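Local coordinates for superoxide dismutase [Mn], mitochondrial (Saccharomyces cerevisiae S288C, PDB 4F6E), which converts superoxide radicals to hydrogen peroxide and oxygen at a manganese ion, one bound in each subunit, at residues H81-E86 against L161-A166. The protein carries 2 engineered substitutions. Residues are numbered along the deposited sequence; the frame is centred on the assembly and turned at random.
With MN (manganese (II) ion), chain E.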
ATOM      1  N   HIS A  81      -4.383  19.979   5.491  1.00 10.32           N
ATOM      2  CA  HIS A  81      -5.373  20.878   6.088  1.00  8.85           C
ATOM      3  C   HIS A  81      -5.028  22.333   5.876  1.00  9.28           C
ATOM      4  O   HIS A  81      -5.923  23.155   5.679  1.00  9.58           O
ATOM      5  CB  HIS A  81      -5.644  20.551   7.559  1.00  9.22           C
ATOM      6  CG  HIS A  81      -6.371  19.264   7.737  1.00  9.75           C
ATOM      7  ND1 HIS A  81      -5.727  18.045   7.754  1.00  9.51           N
ATOM      8  CD2 HIS A  81      -7.694  18.999   7.813  1.00  8.19           C
ATOM      9  CE1 HIS A  81      -6.623  17.085   7.882  1.00  8.25           C
ATOM     10  NE2 HIS A  81      -7.822  17.638   7.919  1.00  9.56           N
ATOM     11  N   CYS A  82      -3.738  22.667   5.872  1.00  8.49           N
ATOM     12  CA  CYS A  82      -3.365  24.048   5.550  1.00 10.94           C
ATOM     13  C   CYS A  82      -3.826  24.407   4.143  1.00 10.32           C
ATOM     14  O   CYS A  82      -4.386  25.487   3.925  1.00 11.95           O
ATOM     15  CB  CYS A  82      -1.859  24.270   5.665  1.00  8.73           C
ATOM     16  SG  CYS A  82      -1.275  24.397   7.372  1.00 13.77           S
ATOM     17  N   LEU A  83      -3.617  23.500   3.195  1.00  7.05           N
ATOM     18  CA  LEU A  83      -4.054  23.742   1.815  1.00  8.98           C
ATOM     19  C   LEU A  83      -5.571  23.906   1.756  1.00  8.84           C
ATOM     20  O   LEU A  83      -6.080  24.796   1.069  1.00  8.91           O
ATOM     21  CB  LEU A  83      -3.624  22.596   0.891  1.00  9.67           C
ATOM     22  CG  LEU A  83      -2.109  22.456   0.678  1.00 10.10           C
ATOM     23  CD1 LEU A  83      -1.752  21.147   0.008  1.00 11.89           C
ATOM     24  CD2 LEU A  83      -1.582  23.621  -0.152  1.00 14.33           C
ATOM     25  N   PHE A  84      -6.271  23.028   2.469  1.00  8.16           N
ATOM     26  CA  PHE A  84      -7.732  22.983   2.479  1.00  8.18           C
ATOM     27  C   PHE A  84      -8.301  24.318   2.923  1.00  7.95           C
ATOM     28  O   PHE A  84      -9.120  24.908   2.213  1.00  8.93           O
ATOM     29  CB  PHE A  84      -8.176  21.847   3.414  1.00  8.04           C
ATOM     30  CG  PHE A  84      -9.649  21.525   3.358  1.00  8.11           C
ATOM     31  CD1 PHE A  84     -10.266  21.231   2.153  1.00  9.97           C
ATOM     32  CD2 PHE A  84     -10.401  21.469   4.527  1.00  9.75           C
ATOM     33  CE1 PHE A  84     -11.620  20.910   2.106  1.00  9.05           C
ATOM     34  CE2 PHE A  84     -11.748  21.137   4.487  1.00  8.58           C
ATOM     35  CZ  PHE A  84     -12.359  20.859   3.281  1.00  8.62           C
ATOM     36  N   TRP A  85      -7.866  24.827   4.073  1.00  9.07           N
ATOM     37  CA  TRP A  85      -8.452  26.082   4.545  1.00  9.21           C
ATOM     38  C   TRP A  85      -8.204  27.217   3.565  1.00 11.87           C
ATOM     39  O   TRP A  85      -9.058  28.076   3.387  1.00  9.84           O
ATOM     40  CB  TRP A  85      -7.938  26.513   5.924  1.00 10.41           C
ATOM     41  CG  TRP A  85      -7.906  25.444   6.982  1.00  9.97           C
ATOM     42  CD1 TRP A  85      -6.841  25.146   7.788  1.00 10.75           C
ATOM     43  CD2 TRP A  85      -8.965  24.548   7.372  1.00  9.26           C
ATOM     44  NE1 TRP A  85      -7.164  24.128   8.643  1.00 12.04           N
ATOM     45  CE2 TRP A  85      -8.452  23.734   8.404  1.00  9.71           C
ATOM     46  CE3 TRP A  85     -10.276  24.338   6.936  1.00 11.76           C
ATOM     47  CZ2 TRP A  85      -9.206  22.734   9.013  1.00 11.88           C
ATOM     48  CZ3 TRP A  85     -11.030  23.342   7.550  1.00 13.64           C
ATOM     49  CH2 TRP A  85     -10.490  22.558   8.577  1.00 14.26           C
ATOM     50  N   GLU A  86      -7.036  27.216   2.930  1.00  9.95           N
ATOM     51  CA  GLU A  86      -6.690  28.292   2.013  1.00  9.58           C
ATOM     52  C   GLU A  86      -7.463  28.232   0.697  1.00 10.93           C
ATOM     53  O   GLU A  86      -7.615  29.261   0.027  1.00 10.68           O
ATOM     54  CB  GLU A  86      -5.177  28.348   1.756  1.00 13.36           C
ATOM     55  CG  GLU A  86      -4.384  28.919   2.936  1.00 14.63           C
ATOM     56  CD  GLU A  86      -4.578  30.425   3.116  1.00 17.59           C
ATOM     57  OE1 GLU A  86      -4.493  31.174   2.117  1.00 19.71           O
ATOM     58  OE2 GLU A  86      -4.804  30.858   4.266  1.00 20.16           O
ATOM     59  N   LEU A 161       3.941  17.515  -8.615  1.00 12.19           N
ATOM     60  CA  LEU A 161       2.488  17.653  -8.537  1.00 13.60           C
ATOM     61  C   LEU A 161       2.100  18.750  -7.550  1.00 11.69           C
ATOM     62  O   LEU A 161       2.044  18.528  -6.332  1.00 17.66           O
ATOM     63  CB  LEU A 161       1.820  16.331  -8.157  1.00 14.12           C
ATOM     64  CG  LEU A 161       1.947  15.171  -9.142  1.00 14.99           C
ATOM     65  CD1 LEU A 161       1.090  14.001  -8.653  1.00 14.78           C
ATOM     66  CD2 LEU A 161       1.547  15.571 -10.554  1.00 17.75           C
ATOM     67  N   VAL A 162       1.811  19.927  -8.094  1.00 10.50           N
ATOM     68  CA  VAL A 162       1.427  21.083  -7.285  1.00 13.30           C
ATOM     69  C   VAL A 162      -0.079  21.112  -7.029  1.00  7.85           C
ATOM     70  O   VAL A 162      -0.878  21.130  -7.955  1.00 10.39           O
ATOM     71  CB  VAL A 162       1.851  22.383  -7.966  1.00 17.69           C
ATOM     72  CG1 VAL A 162       1.531  23.586  -7.083  1.00 14.63           C
ATOM     73  CG2 VAL A 162       3.350  22.326  -8.282  1.00 21.28           C
ATOM     74  N   PRO A 163      -0.469  21.113  -5.751  1.00 11.40           N
ATOM     75  CA  PRO A 163      -1.900  21.147  -5.411  1.00 11.13           C
ATOM     76  C   PRO A 163      -2.515  22.511  -5.713  1.00 12.56           C
ATOM     77  O   PRO A 163      -1.951  23.547  -5.347  1.00 13.28           O
ATOM     78  CB  PRO A 163      -1.917  20.844  -3.906  1.00 12.40           C
ATOM     79  CG  PRO A 163      -0.542  21.256  -3.420  1.00 13.01           C
ATOM     80  CD  PRO A 163       0.399  20.977  -4.571  1.00 12.41           C
ATOM     81  N   LEU A 164      -3.657  22.503  -6.395  1.00  8.66           N
ATOM     82  CA  LEU A 164      -4.370  23.732  -6.735  1.00  9.08           C
ATOM     83  C   LEU A 164      -5.644  23.804  -5.893  1.00  8.98           C
ATOM     84  O   LEU A 164      -5.958  24.840  -5.307  1.00 11.08           O
ATOM     85  CB  LEU A 164      -4.716  23.768  -8.225  1.00  9.43           C
ATOM     86  CG  LEU A 164      -3.575  23.510  -9.212  1.00  8.98           C
ATOM     87  CD1 LEU A 164      -4.085  23.673 -10.621  1.00 12.14           C
ATOM     88  CD2 LEU A 164      -2.394  24.460  -8.949  1.00 11.86           C
ATOM     89  N   VAL A 165      -6.381  22.691  -5.851  1.00  7.95           N
ATOM     90  CA  VAL A 165      -7.554  22.566  -4.972  1.00  6.81           C
ATOM     91  C   VAL A 165      -7.454  21.240  -4.243  1.00  6.86           C
ATOM     92  O   VAL A 165      -7.326  20.184  -4.868  1.00  9.59           O
ATOM     93  CB  VAL A 165      -8.885  22.644  -5.753  1.00  8.50           C
ATOM     94  CG1 VAL A 165     -10.080  22.493  -4.796  1.00  8.16           C
ATOM     95  CG2 VAL A 165      -8.979  23.963  -6.505  1.00  8.60           C
ATOM     96  N   ALA A 166      -7.493  21.303  -2.915  1.00  7.01           N
ATOM     97  CA  ALA A 166      -7.542  20.101  -2.092  1.00  6.33           C
ATOM     98  C   ALA A 166      -8.956  19.947  -1.528  1.00  7.67           C
ATOM     99  O   ALA A 166      -9.488  20.896  -0.970  1.00  8.78           O
ATOM    100  CB  ALA A 166      -6.528  20.208  -0.967  1.00  9.38           C
TER
HETATM  101 MN    MN E 301      -9.689  16.480   7.642  1.00  9.87          MN
HETATM  102  O   HOH W   1      -8.507  14.672   6.655  1.00 10.97           O
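The carbonyl oxygen A166 O meets the ring edge of F84, 3.2 Å from CD1 and 3.7 Å from CE1. The oxygen lies in the ring plane, so the electropositive C-H rim, not the pi face, receives it; no hydrogen bond crosses between 81-86 and 161-166. With CG anti to the backbone N (chi1 -170°), the F84 ring reaches that carbonyl although its CB does not point at the strand. One residue earlier, L83 has its CB turned toward 161-166. Its CD1 stands 3.6 Å from P163 CG, the two side chains crossing at about a right angle, while its CB rests 4.2 Å from A166 CB. The pair F84 and A166 also marks the nearest backbone approach, CA to CA 5.4 Å. All four touching residues are buried. L164 and V165 both pair with I136, a classic beta bulge at the start of strand 165-168. On the helix, H81 NE2 binds manganese at 2.2 Å, alongside H26, D168, H172 and a water, and H81 ND1 donates to G77 O. Helix 74-86 thus meets strand 165-168 and the loop leading into it, each element supplying one metal ligand (H81 and D168), through apolar contacts and one C-H to carbonyl approach, which leaves polar backbone atoms to neighbours: R201 donates NH2 to L83 O and NH1 to L164 O, bridging both segments, and N87 OD1 accepts from A166 N.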